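Local coordinates for protein aminotransferase class I and II (Anaerococcus prevotii, PDB 4EMY) that probably transfers amino groups between substrates, as a homodimeric, pyridoxal-phosphate-dependent transaminase of the class I family, at residues F21-K26 / N41-T46; S120-G125 / R179-I184; K218-V223 / N250-V255; G356-I361 / G386-I391. One frame throughout, in Å; residues are numbered along the deposited sequence.

Interaction 1 (F21-K26 / N41-T46); sequences FDINNK and NAALGT
Asn24, on helix 19-34, packs against Leu44, in the loop that follows the short strand 40-41, in a small, partly buried side-chain contact that no hydrogen bond crosses. Leu44 leads with one methyl: CD1 lies 3.5 Å from Asn24 CG, with OD1 of Asn24 equally near and ND2 only slightly farther, so the methyl meets the amide as a whole rather than one end of it. The two side chains cross at about a right angle. The Asn24 amide is carried to the loop because CG stands anti to the backbone N (chi1 -164°). A mid-sized polar group suits this partly exposed site, its flat amide offering a surface for a leucine methyl. With a glycine at this position, Leu44 CD1 would probably lose its support on the helix and be set free to turn over the gap. Strand 40-41 pairs in parallel with strand 378-379, and helix 19-34 packs over this little sheet: Ile23 reaches Phe379 of this sheet and Ile381 of the neighbouring strand 381-382, touching Ala43 with its CG2 branch, 4.2 Å from Ala43 CB. Ala43, with only a methyl, packs against both Ile23 and Ile381. Gly45 then centres an inverse gamma turn as the chain heads on toward Thr46. The side chain of Leu44 is about 8 Å from bound pyridoxal phosphate.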
loop_
_atom_site.group_PDB
_atom_site.type_symbol
_atom_site.label_atom_id
_atom_site.label_comp_id
_atom_site.label_asym_id
_atom_site.label_seq_id
_atom_site.Cartn_x
_atom_site.Cartn_y
_atom_site.Cartn_z
ATOM N N PHE A 21 -6.335 -12.149 16.042
ATOM C CA PHE A 21 -7.525 -11.304 16.151
ATOM C C PHE A 21 -8.438 -11.765 17.292
ATOM O O PHE A 21 -8.765 -10.983 18.197
ATOM C CB PHE A 21 -8.266 -11.340 14.809
ATOM C CG PHE A 21 -9.405 -10.378 14.694
ATOM C CD1 PHE A 21 -9.173 -9.027 14.463
ATOM C CD2 PHE A 21 -10.717 -10.830 14.765
ATOM C CE1 PHE A 21 -10.228 -8.138 14.333
ATOM C CE2 PHE A 21 -11.779 -9.947 14.633
ATOM C CZ PHE A 21 -11.532 -8.599 14.418
ATOM N N ASP A 22 -8.817 -13.044 17.246
ATOM C CA ASP A 22 -9.725 -13.644 18.224
ATOM C C ASP A 22 -9.172 -13.616 19.651
ATOM O O ASP A 22 -9.866 -13.178 20.579
ATOM C CB ASP A 22 -10.059 -15.081 17.823
ATOM C CG ASP A 22 -10.887 -15.159 16.560
ATOM O OD1 ASP A 22 -11.412 -14.116 16.113
ATOM O OD2 ASP A 22 -11.016 -16.273 16.011
ATOM N N ILE A 23 -7.930 -14.086 19.812
ATOM C CA ILE A 23 -7.237 -14.055 21.101
ATOM C C ILE A 23 -7.265 -12.631 21.644
ATOM O O ILE A 23 -7.546 -12.409 22.819
ATOM C CB ILE A 23 -5.768 -14.548 20.998
ATOM C CG1 ILE A 23 -5.664 -15.947 20.355
ATOM C CG2 ILE A 23 -5.073 -14.508 22.358
ATOM C CD1 ILE A 23 -6.427 -17.068 21.036
ATOM N N ASN A 24 -7.002 -11.673 20.765
ATOM C CA ASN A 24 -6.963 -10.273 21.142
ATOM C C ASN A 24 -8.320 -9.696 21.550
ATOM O O ASN A 24 -8.401 -8.893 22.484
ATOM C CB ASN A 24 -6.353 -9.443 20.025
ATOM C CG ASN A 24 -5.932 -8.077 20.497
ATOM O OD1 ASN A 24 -5.010 -7.943 21.302
ATOM N ND2 ASN A 24 -6.609 -7.052 20.007
ATOM N N ASN A 25 -9.377 -10.096 20.841
ATOM C CA ASN A 25 -10.739 -9.759 21.248
ATOM C C ASN A 25 -11.028 -10.312 22.646
ATOM O O ASN A 25 -11.495 -9.578 23.522
ATOM C CB ASN A 25 -11.766 -10.289 20.240
ATOM C CG ASN A 25 -11.874 -9.425 18.986
ATOM O OD1 ASN A 25 -11.664 -8.205 19.021
ATOM N ND2 ASN A 25 -12.226 -10.059 17.869
ATOM N N LYS A 26 -10.721 -11.595 22.853
ATOM C CA LYS A 26 -10.913 -12.244 24.153
ATOM C C LYS A 26 -10.258 -11.476 25.305
ATOM O O LYS A 26 -10.860 -11.318 26.371
ATOM C CB LYS A 26 -10.405 -13.683 24.129
ATOM C CG LYS A 26 -11.317 -14.663 23.421
ATOM C CD LYS A 26 -10.791 -16.074 23.610
ATOM C CE LYS A 26 -11.234 -17.006 22.496
ATOM N NZ LYS A 26 -10.627 -18.356 22.655
ATOM N N ASN A 41 -2.326 -9.335 29.077
ATOM C CA ASN A 41 -2.507 -9.296 27.626
ATOM C C ASN A 41 -1.177 -9.329 26.871
ATOM O O ASN A 41 -0.584 -8.282 26.589
ATOM C CB ASN A 41 -3.318 -8.055 27.238
ATOM C CG ASN A 41 -3.716 -8.031 25.769
ATOM O OD1 ASN A 41 -3.479 -8.976 25.006
ATOM N ND2 ASN A 41 -4.340 -6.932 25.367
ATOM N N ALA A 42 -0.728 -10.536 26.536
ATOM C CA ALA A 42 0.576 -10.737 25.925
ATOM C C ALA A 42 0.446 -11.323 24.517
ATOM O O ALA A 42 1.171 -12.249 24.142
ATOM C CB ALA A 42 1.416 -11.638 26.811
ATOM N N ALA A 43 -0.466 -10.750 23.735
ATOM C CA ALA A 43 -0.872 -11.322 22.453
ATOM C C ALA A 43 -0.197 -10.694 21.229
ATOM O O ALA A 43 0.471 -11.393 20.462
ATOM C CB ALA A 43 -2.386 -11.267 22.312
ATOM N N LEU A 44 -0.368 -9.382 21.054
ATOM C CA LEU A 44 0.055 -8.705 19.821
ATOM C C LEU A 44 1.298 -7.826 19.959
ATOM O O LEU A 44 1.593 -7.295 21.030
ATOM C CB LEU A 44 -1.098 -7.892 19.223
ATOM C CG LEU A 44 -2.406 -8.603 18.861
ATOM C CD1 LEU A 44 -3.364 -7.613 18.220
ATOM C CD2 LEU A 44 -2.176 -9.793 17.945
ATOM N N GLY A 45 2.007 -7.672 18.842
ATOM C CA GLY A 45 3.257 -6.926 18.789
ATOM C C GLY A 45 3.105 -5.419 18.683
ATOM O O GLY A 45 3.385 -4.824 17.641
ATOM N N THR A 46 2.669 -4.795 19.764
ATOM C CA THR A 46 2.673 -3.344 19.834
ATOM C C THR A 46 3.230 -2.933 21.177
ATOM O O THR A 46 2.820 -3.458 22.209
ATOM C CB THR A 46 1.270 -2.758 19.631
ATOM O OG1 THR A 46 0.738 -3.246 18.396
ATOM C CG2 THR A 46 1.335 -1.259 19.554
#

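Interaction 2 (S120-G125 / R179-I184)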
loop_
_atom_site.group_PDB
_atom_site.type_symbol
_atom_site.label_atom_id
_atom_site.label_comp_id
_atom_site.label_asym_id
_atom_site.label_seq_id
_atom_site.Cartn_x
_atom_site.Cartn_y
_atom_site.Cartn_z
ATOM N N SER A 120 9.406 -9.753 -7.404
ATOM C CA SER A 120 10.402 -9.418 -8.426
ATOM C C SER A 120 11.532 -10.430 -8.615
ATOM O O SER A 120 12.105 -10.505 -9.705
ATOM C CB SER A 120 10.993 -8.033 -8.170
ATOM O OG SER A 120 10.032 -7.032 -8.430
ATOM N N TYR A 121 11.846 -11.200 -7.572
ATOM C CA TYR A 121 13.020 -12.080 -7.599
ATOM C C TYR A 121 12.733 -13.576 -7.493
ATOM O O TYR A 121 13.653 -14.405 -7.514
ATOM C CB TYR A 121 14.059 -11.608 -6.584
ATOM C CG TYR A 121 14.543 -10.227 -6.922
ATOM C CD1 TYR A 121 15.545 -10.035 -7.867
ATOM C CD2 TYR A 121 13.969 -9.104 -6.326
ATOM C CE1 TYR A 121 15.977 -8.765 -8.194
ATOM C CE2 TYR A 121 14.393 -7.827 -6.649
ATOM C CZ TYR A 121 15.396 -7.664 -7.580
ATOM O OH TYR A 121 15.816 -6.401 -7.902
ATOM N N LEU A 122 11.453 -13.916 -7.391
ATOM C CA LEU A 122 11.006 -15.292 -7.570
ATOM C C LEU A 122 9.913 -15.311 -8.610
ATOM O O LEU A 122 9.052 -14.429 -8.630
ATOM C CB LEU A 122 10.464 -15.878 -6.267
ATOM C CG LEU A 122 11.441 -16.158 -5.126
ATOM C CD1 LEU A 122 10.670 -16.468 -3.854
ATOM C CD2 LEU A 122 12.403 -17.289 -5.481
ATOM N N ASP A 123 9.957 -16.317 -9.475
ATOM C CA ASP A 123 8.876 -16.571 -10.405
ATOM C C ASP A 123 7.908 -17.580 -9.762
ATOM O O ASP A 123 7.807 -17.642 -8.535
ATOM C CB ASP A 123 9.446 -17.084 -11.727
ATOM C CG ASP A 123 8.551 -16.774 -12.920
ATOM O OD1 ASP A 123 7.316 -16.648 -12.757
ATOM O OD2 ASP A 123 9.091 -16.673 -14.039
ATOM N N GLU A 124 7.220 -18.380 -10.581
ATOM C CA GLU A 124 6.112 -19.217 -10.110
ATOM C C GLU A 124 6.563 -20.508 -9.428
ATOM O O GLU A 124 6.094 -20.845 -8.343
ATOM C CB GLU A 124 5.141 -19.515 -11.253
ATOM C CG GLU A 124 4.478 -18.280 -11.857
ATOM C CD GLU A 124 3.027 -18.075 -11.429
ATOM O OE1 GLU A 124 2.269 -19.071 -11.365
ATOM O OE2 GLU A 124 2.630 -16.908 -11.191
ATOM N N GLY A 125 7.474 -21.238 -10.051
ATOM C CA GLY A 125 7.938 -22.488 -9.450
ATOM C C GLY A 125 8.889 -22.245 -8.298
ATOM O O GLY A 125 9.134 -23.129 -7.482
ATOM N N ARG A 179 16.503 -20.291 -9.989
ATOM C CA ARG A 179 16.279 -19.066 -9.234
ATOM C C ARG A 179 15.728 -19.413 -7.866
ATOM O O ARG A 179 14.780 -20.189 -7.760
ATOM C CB ARG A 179 15.319 -18.150 -9.994
ATOM C CG ARG A 179 14.998 -16.836 -9.305
ATOM C CD ARG A 179 14.267 -15.903 -10.257
ATOM N NE ARG A 179 15.188 -15.097 -11.052
ATOM C CZ ARG A 179 14.983 -14.749 -12.320
ATOM N NH1 ARG A 179 13.888 -15.144 -12.961
ATOM N NH2 ARG A 179 15.884 -14.015 -12.961
ATOM N N ILE A 180 16.343 -18.869 -6.819
ATOM C CA ILE A 180 15.879 -19.113 -5.450
ATOM C C ILE A 180 15.903 -17.848 -4.589
ATOM O O ILE A 180 16.399 -16.805 -5.015
ATOM C CB ILE A 180 16.678 -20.232 -4.732
ATOM C CG1 ILE A 180 18.078 -19.750 -4.352
ATOM C CG2 ILE A 180 16.711 -21.520 -5.552
ATOM C CD1 ILE A 180 18.567 -20.329 -3.044
ATOM N N ALA A 181 15.357 -17.945 -3.381
ATOM C CA ALA A 181 15.420 -16.842 -2.429
ATOM C C ALA A 181 15.488 -17.327 -0.989
ATOM O O ALA A 181 14.779 -18.254 -0.601
ATOM C CB ALA A 181 14.240 -15.900 -2.616
ATOM N N SER A 182 16.354 -16.705 -0.202
ATOM C CA SER A 182 16.422 -17.001 1.214
ATOM C C SER A 182 15.834 -15.849 1.986
ATOM O O SER A 182 16.166 -14.691 1.729
ATOM C CB SER A 182 17.863 -17.223 1.668
ATOM O OG SER A 182 17.942 -17.149 3.083
ATOM N N LEU A 183 14.956 -16.166 2.928
ATOM C CA LEU A 183 14.431 -15.149 3.823
ATOM C C LEU A 183 14.918 -15.407 5.235
ATOM O O LEU A 183 14.776 -16.517 5.749
ATOM C CB LEU A 183 12.904 -15.083 3.770
ATOM C CG LEU A 183 12.331 -13.874 4.522
ATOM C CD1 LEU A 183 11.294 -13.124 3.700
ATOM C CD2 LEU A 183 11.764 -14.304 5.868
ATOM N N ILE A 184 15.520 -14.379 5.833
ATOM C CA ILE A 184 15.959 -14.416 7.221
ATOM C C ILE A 184 15.427 -13.185 7.951
ATOM O O ILE A 184 15.754 -12.049 7.604
ATOM C CB ILE A 184 17.503 -14.454 7.362
ATOM C CG1 ILE A 184 18.169 -15.331 6.286
ATOM C CG2 ILE A 184 17.907 -14.852 8.776
ATOM C CD1 ILE A 184 17.996 -16.828 6.457
#
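Leu122 and Arg179 bring the loop leaving helix 109-121 onto the first residues of strand 179-184, a contact between loop and strand start at one end of the central, mainly parallel sheet of the large domain. The apolar part belongs to Leu122. Its CB starts away from the strand, but the branched end comes back, with CD2 3.7 Å from Ala181 CB and equally near the carbonyl carbon of Ile180. Alanine suits position 181 because its lone methyl leaves room for both leucine methyls. Replacing Leu122 by a serine would remove this branch and is likely to open a gap over Ala181 and Leu128. The second group of contacts is made by the aliphatic run of Arg179: CD and CG of Arg179 lie beside Tyr121 O, CD at 3.2 Å. A bend at chi3 (-88°) then turns the guanidinium, whose NH1 stays 5.1 Å from Asp123 OD2, too far for a salt bridge, though the opposite charges may still attract weakly. The second subunit covers this end, with its Met6 on Arg179 and its Ile8 on Asp123. Within the turn, Asp123 OD1 accepts a weak hydrogen bond, 2.8 Å long, from Glu124 N.

Interaction 3 (K218-V223 / N250-V255)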
loop_
_atom_site.group_PDB
_atom_site.type_symbol
_atom_site.label_atom_id
_atom_site.label_comp_id
_atom_site.label_asym_id
_atom_site.label_seq_id
_atom_site.Cartn_x
_atom_site.Cartn_y
_atom_site.Cartn_z
ATOM N N LYS A 218 20.549 -17.872 -9.818
ATOM C CA LYS A 218 20.356 -16.530 -9.271
ATOM C C LYS A 218 19.752 -16.631 -7.881
ATOM O O LYS A 218 18.742 -17.308 -7.686
ATOM C CB LYS A 218 19.483 -15.674 -10.191
ATOM C CG LYS A 218 20.228 -15.140 -11.403
ATOM C CD LYS A 218 19.285 -14.543 -12.435
ATOM C CE LYS A 218 19.875 -14.624 -13.840
ATOM N NZ LYS A 218 21.070 -13.752 -14.036
ATOM N N ILE A 219 20.384 -15.976 -6.912
ATOM C CA ILE A 219 19.958 -16.082 -5.519
ATOM C C ILE A 219 19.645 -14.706 -4.947
ATOM O O ILE A 219 20.406 -13.760 -5.155
ATOM C CB ILE A 219 21.038 -16.766 -4.657
ATOM C CG1 ILE A 219 21.450 -18.109 -5.273
ATOM C CG2 ILE A 219 20.554 -16.955 -3.222
ATOM C CD1 ILE A 219 22.850 -18.542 -4.917
ATOM N N THR A 220 18.523 -14.600 -4.240
ATOM C CA THR A 220 18.193 -13.374 -3.512
ATOM C C THR A 220 18.053 -13.622 -2.007
ATOM O O THR A 220 17.255 -14.455 -1.578
ATOM C CB THR A 220 16.930 -12.692 -4.075
ATOM O OG1 THR A 220 17.135 -12.395 -5.460
ATOM C CG2 THR A 220 16.634 -11.394 -3.341
ATOM N N LEU A 221 18.856 -12.899 -1.228
ATOM C CA LEU A 221 18.735 -12.872 0.222
ATOM C C LEU A 221 17.850 -11.706 0.647
ATOM O O LEU A 221 18.173 -10.546 0.383
ATOM C CB LEU A 221 20.113 -12.748 0.878
ATOM C CG LEU A 221 20.209 -12.737 2.411
ATOM C CD1 LEU A 221 19.648 -14.009 3.036
ATOM C CD2 LEU A 221 21.647 -12.522 2.857
ATOM N N ILE A 222 16.729 -12.036 1.291
ATOM C CA ILE A 222 15.817 -11.063 1.896
ATOM C C ILE A 222 16.040 -11.025 3.409
ATOM O O ILE A 222 15.966 -12.056 4.080
ATOM C CB ILE A 222 14.339 -11.459 1.674
ATOM C CG1 ILE A 222 14.103 -12.052 0.269
ATOM C CG2 ILE A 222 13.398 -10.323 2.089
ATOM C CD1 ILE A 222 13.732 -11.055 -0.799
ATOM N N VAL A 223 16.303 -9.842 3.954
ATOM C CA VAL A 223 16.501 -9.718 5.394
ATOM C C VAL A 223 15.449 -8.795 5.980
ATOM O O VAL A 223 15.375 -7.621 5.614
ATOM C CB VAL A 223 17.909 -9.202 5.758
ATOM C CG1 VAL A 223 18.230 -9.534 7.205
ATOM C CG2 VAL A 223 18.960 -9.822 4.857
ATOM N N ASN A 250 25.350 -12.240 -9.157
ATOM C CA ASN A 250 24.155 -13.088 -9.053
ATOM C C ASN A 250 23.655 -13.365 -7.624
ATOM O O ASN A 250 22.777 -14.211 -7.417
ATOM C CB ASN A 250 24.376 -14.405 -9.804
ATOM C CG ASN A 250 25.549 -15.198 -9.261
ATOM O OD1 ASN A 250 26.607 -14.646 -8.954
ATOM N ND2 ASN A 250 25.366 -16.506 -9.145
ATOM N N LEU A 251 24.219 -12.666 -6.643
ATOM C CA LEU A 251 23.744 -12.766 -5.269
ATOM C C LEU A 251 23.232 -11.414 -4.796
ATOM O O LEU A 251 23.981 -10.601 -4.246
ATOM C CB LEU A 251 24.835 -13.302 -4.337
ATOM C CG LEU A 251 24.472 -13.602 -2.874
ATOM C CD1 LEU A 251 23.315 -14.584 -2.763
ATOM C CD2 LEU A 251 25.683 -14.134 -2.123
ATOM N N PHE A 252 21.948 -11.174 -5.028
ATOM C CA PHE A 252 21.331 -9.908 -4.675
ATOM C C PHE A 252 20.826 -9.935 -3.231
ATOM O O PHE A 252 20.541 -11.002 -2.681
ATOM C CB PHE A 252 20.205 -9.579 -5.667
ATOM C CG PHE A 252 19.694 -8.168 -5.567
ATOM C CD1 PHE A 252 20.568 -7.089 -5.626
ATOM C CD2 PHE A 252 18.333 -7.919 -5.430
ATOM C CE1 PHE A 252 20.096 -5.791 -5.535
ATOM C CE2 PHE A 252 17.855 -6.624 -5.345
ATOM C CZ PHE A 252 18.735 -5.557 -5.398
ATOM N N VAL A 253 20.744 -8.758 -2.617
ATOM C CA VAL A 253 20.277 -8.627 -1.240
ATOM C C VAL A 253 19.217 -7.537 -1.180
ATOM O O VAL A 253 19.457 -6.421 -1.630
ATOM C CB VAL A 253 21.435 -8.303 -0.257
ATOM C CG1 VAL A 253 20.904 -7.969 1.126
ATOM C CG2 VAL A 253 22.396 -9.474 -0.150
ATOM N N VAL A 254 18.040 -7.874 -0.651
ATOM C CA VAL A 254 17.012 -6.875 -0.348
ATOM C C VAL A 254 16.774 -6.841 1.157
ATOM O O VAL A 254 16.395 -7.848 1.762
ATOM C CB VAL A 254 15.674 -7.138 -1.074
ATOM C CG1 VAL A 254 14.711 -5.979 -0.840
ATOM C CG2 VAL A 254 15.893 -7.340 -2.565
ATOM N N VAL A 255 17.010 -5.679 1.755
ATOM C CA VAL A 255 16.799 -5.495 3.182
ATOM C C VAL A 255 15.457 -4.795 3.371
ATOM O O VAL A 255 15.217 -3.743 2.781
ATOM C CB VAL A 255 17.975 -4.722 3.828
ATOM C CG1 VAL A 255 17.624 -4.222 5.219
ATOM C CG2 VAL A 255 19.210 -5.607 3.900
#
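Two neighbouring parallel strands of the central sheet meet here, with Ile219 paired to Leu251 and the register running on to Val223 beside Val255. Five backbone hydrogen bonds join them in the parallel pattern, in which Ile219 and Leu221 each give their N-H and carbonyl to residues flanking their partner. The straightest runs from Ile219 N to Asn250 O (3.0 Å, 175° at the hydrogen), and the ladder ends with Val223 N on Val254 O (3.0 Å). CA-H...O contacts fill the intervals, as between Val253 CA and Leu221 O (3.3 Å). The axes diverge by 20°, the usual twist of a sheet. The pair belongs to the three-layer large domain of fold type I pyridoxal-phosphate enzymes, whose central sheet has helices on both faces. On one face Ile219, Leu221, Val223 and Leu251 meet helix 198-211, and Leu251 CD1 closes on Ile219 CG2 at 3.7 Å; Leu251 reaches across because its CG is anti to the backbone N (chi1 -174°). On the other, Ile222 and Val254 cover Ala117 while Thr220 and Phe252 lie side by side against Tyr121. Branched aliphatics suit such a buried, extended chain. Asn250 ND2 is held by the carbonyls of Ala212 and Lys217; Lys218 NZ bonds to Met4 O of the second subunit. At their C-terminal ends the strands carry the cofactor-pocket residues Asp224 and Ser258, with Lys261 just after the second.

Interaction 4 (G356-I361 / G386-I391); sequences GFFTFI and GIRVAI
The Phe358 ring carries the guanidinium of Arg388 flat on one face and Phe357 CB on the opposite face, while Val389 O approaches its edge. Ring and guanidinium are a true stack, centres 3.8 Å apart and planes at 15°, with an off-centre cation-pi component; Phe358 CE2 sits over the middle of the guanidinium. Arg388 CD adds a CH-pi contact over the same face, 3.9 Å from the Phe358 centroid. The arginine gets there with CG anti to its backbone N (chi1 -167°) and a bend at chi3 (71°), and its rotation is fixed further by Asn190 OD1 on NH1 and Ala43 O on NH2. Phenylalanine suits position 358 as a flat, uncharged bed for that group. The second ring, Phe360, takes Ile387 O over one face (3.3 Å above the plane) and extends toward Gly386. A side chain on Gly386 would collide with Ile361 O and the Phe360 ring, and its backbone angles also call for glycine. Behind the rings the strands pair antiparallel through four hydrogen bonds, from Thr359 N to Val389 O (3.0 Å) to Ile387 N to Ile361 O (2.8 Å). The opposite face, with Thr359, Ile361 and Val389, packs on Phe339 of helix 315-345, and Ile361 CD1 meets Val389 CG2 at 4.0 Å. This small-domain sheet sets Arg388 beside cofactor-binding Asn190, a placing that recalls the conserved arginine which, in class I aminotransferases, receives the substrate carboxylate; that role is inferred here.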
loop_
_atom_site.group_PDB
_atom_site.type_symbol
_atom_site.label_atom_id
_atom_site.label_comp_id
_atom_site.label_asym_id
_atom_site.label_seq_id
_atom_site.Cartn_x
_atom_site.Cartn_y
_atom_site.Cartn_z
ATOM N N GLY A 356 13.857 -8.127 19.960
ATOM C CA GLY A 356 12.509 -8.292 19.425
ATOM C C GLY A 356 11.383 -7.956 20.380
ATOM O O GLY A 356 11.614 -7.449 21.490
ATOM N N PHE A 357 10.159 -8.237 19.936
ATOM C CA PHE A 357 8.943 -7.907 20.689
ATOM C C PHE A 357 8.391 -9.103 21.450
ATOM O O PHE A 357 7.457 -8.964 22.249
ATOM C CB PHE A 357 7.855 -7.377 19.744
ATOM C CG PHE A 357 7.868 -5.882 19.557
ATOM C CD1 PHE A 357 9.037 -5.141 19.712
ATOM C CD2 PHE A 357 6.703 -5.216 19.191
ATOM C CE1 PHE A 357 9.037 -3.765 19.533
ATOM C CE2 PHE A 357 6.697 -3.841 19.007
ATOM C CZ PHE A 357 7.869 -3.117 19.169
ATOM N N PHE A 358 8.967 -10.274 21.200
ATOM C CA PHE A 358 8.410 -11.515 21.706
ATOM C C PHE A 358 9.496 -12.406 22.270
ATOM O O PHE A 358 10.610 -12.434 21.743
ATOM C CB PHE A 358 7.699 -12.279 20.586
ATOM C CG PHE A 358 6.811 -11.428 19.723
ATOM C CD1 PHE A 358 7.297 -10.873 18.540
ATOM C CD2 PHE A 358 5.489 -11.195 20.078
ATOM C CE1 PHE A 358 6.485 -10.093 17.733
ATOM C CE2 PHE A 358 4.672 -10.413 19.274
ATOM C CZ PHE A 358 5.170 -9.865 18.098
ATOM N N THR A 359 9.159 -13.120 23.343
ATOM C CA THR A 359 9.957 -14.229 23.856
ATOM C C THR A 359 9.185 -15.501 23.547
ATOM O O THR A 359 7.954 -15.474 23.474
ATOM C CB THR A 359 10.152 -14.147 25.380
ATOM O OG1 THR A 359 8.874 -14.039 26.016
ATOM C CG2 THR A 359 11.013 -12.958 25.759
ATOM N N PHE A 360 9.884 -16.616 23.379
ATOM C CA PHE A 360 9.215 -17.828 22.920
ATOM C C PHE A 360 9.472 -19.042 23.794
ATOM O O PHE A 360 10.618 -19.400 24.071
ATOM C CB PHE A 360 9.600 -18.131 21.473
ATOM C CG PHE A 360 8.630 -19.024 20.757
ATOM C CD1 PHE A 360 8.836 -20.399 20.703
ATOM C CD2 PHE A 360 7.517 -18.490 20.118
ATOM C CE1 PHE A 360 7.951 -21.223 20.028
ATOM C CE2 PHE A 360 6.625 -19.309 19.444
ATOM C CZ PHE A 360 6.844 -20.676 19.398
ATOM N N ILE A 361 8.378 -19.668 24.214
ATOM C CA ILE A 361 8.424 -20.930 24.935
ATOM C C ILE A 361 8.113 -22.077 23.970
ATOM O O ILE A 361 6.986 -22.207 23.493
ATOM C CB ILE A 361 7.466 -20.933 26.150
ATOM C CG1 ILE A 361 8.100 -20.206 27.336
ATOM C CG2 ILE A 361 7.168 -22.350 26.604
ATOM C CD1 ILE A 361 7.973 -18.702 27.309
ATOM N N GLY A 386 5.084 -23.639 19.574
ATOM C CA GLY A 386 4.984 -23.255 20.983
ATOM C C GLY A 386 4.150 -22.027 21.289
ATOM O O GLY A 386 3.167 -21.731 20.603
ATOM N N ILE A 387 4.554 -21.310 22.326
ATOM C CA ILE A 387 3.826 -20.139 22.776
ATOM C C ILE A 387 4.652 -18.876 22.559
ATOM O O ILE A 387 5.822 -18.806 22.951
ATOM C CB ILE A 387 3.416 -20.281 24.255
ATOM C CG1 ILE A 387 2.360 -21.377 24.402
ATOM C CG2 ILE A 387 2.893 -18.961 24.807
ATOM C CD1 ILE A 387 2.211 -21.899 25.813
ATOM N N ARG A 388 4.035 -17.886 21.922
ATOM C CA ARG A 388 4.672 -16.599 21.709
ATOM C C ARG A 388 4.151 -15.578 22.717
ATOM O O ARG A 388 2.957 -15.273 22.752
ATOM C CB ARG A 388 4.444 -16.114 20.282
ATOM C CG ARG A 388 5.335 -14.952 19.896
ATOM C CD ARG A 388 4.901 -14.334 18.585
ATOM N NE ARG A 388 3.644 -13.603 18.707
ATOM C CZ ARG A 388 3.127 -12.843 17.748
ATOM N NH1 ARG A 388 3.760 -12.698 16.594
ATOM N NH2 ARG A 388 1.981 -12.215 17.949
ATOM N N VAL A 389 5.065 -15.057 23.527
ATOM C CA VAL A 389 4.730 -14.124 24.597
ATOM C C VAL A 389 5.107 -12.723 24.151
ATOM O O VAL A 389 6.293 -12.413 24.010
ATOM C CB VAL A 389 5.481 -14.480 25.899
ATOM C CG1 VAL A 389 5.066 -13.559 27.033
ATOM C CG2 VAL A 389 5.227 -15.930 26.278
ATOM N N ALA A 390 4.101 -11.884 23.920
ATOM C CA ALA A 390 4.339 -10.531 23.428
ATOM C C ALA A 390 4.823 -9.647 24.556
ATOM O O ALA A 390 4.080 -8.831 25.110
ATOM C CB ALA A 390 3.091 -9.956 22.776
ATOM N N ILE A 391 6.093 -9.812 24.887
ATOM C CA ILE A 391 6.676 -9.149 26.033
ATOM C C ILE A 391 6.629 -7.616 25.914
ATOM O O ILE A 391 6.777 -6.904 26.901
ATOM C CB ILE A 391 8.091 -9.700 26.303
ATOM C CG1 ILE A 391 8.415 -9.593 27.784
ATOM C CG2 ILE A 391 9.150 -9.042 25.424
ATOM C CD1 ILE A 391 9.624 -10.404 28.182
#

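The four contacts form two clusters, interactions 3 and 4 lying on opposite sides of the chain's centre. Interactions 2 and 3, centres 9 Å apart, share the central sheet: strands 179-184 and 218-224 are neighbours, bonded from Ser182 to Thr220 and Ile222, and both contacts touch the second subunit. Interactions 1 and 4, centres 12 Å apart, join through Ala42 to Ala390 and Ala43 to Arg388, so the loop after strand 40-41 lies against the three-stranded sheet of 359-362. The centres of interactions 2 and 4 are 28 Å apart. Along the chain the four follow in series, the C-terminal part coming back to pack on the N-terminal piece. The side chain of Phe358 in interaction 4 is about 5 Å from bound pyridoxal phosphate.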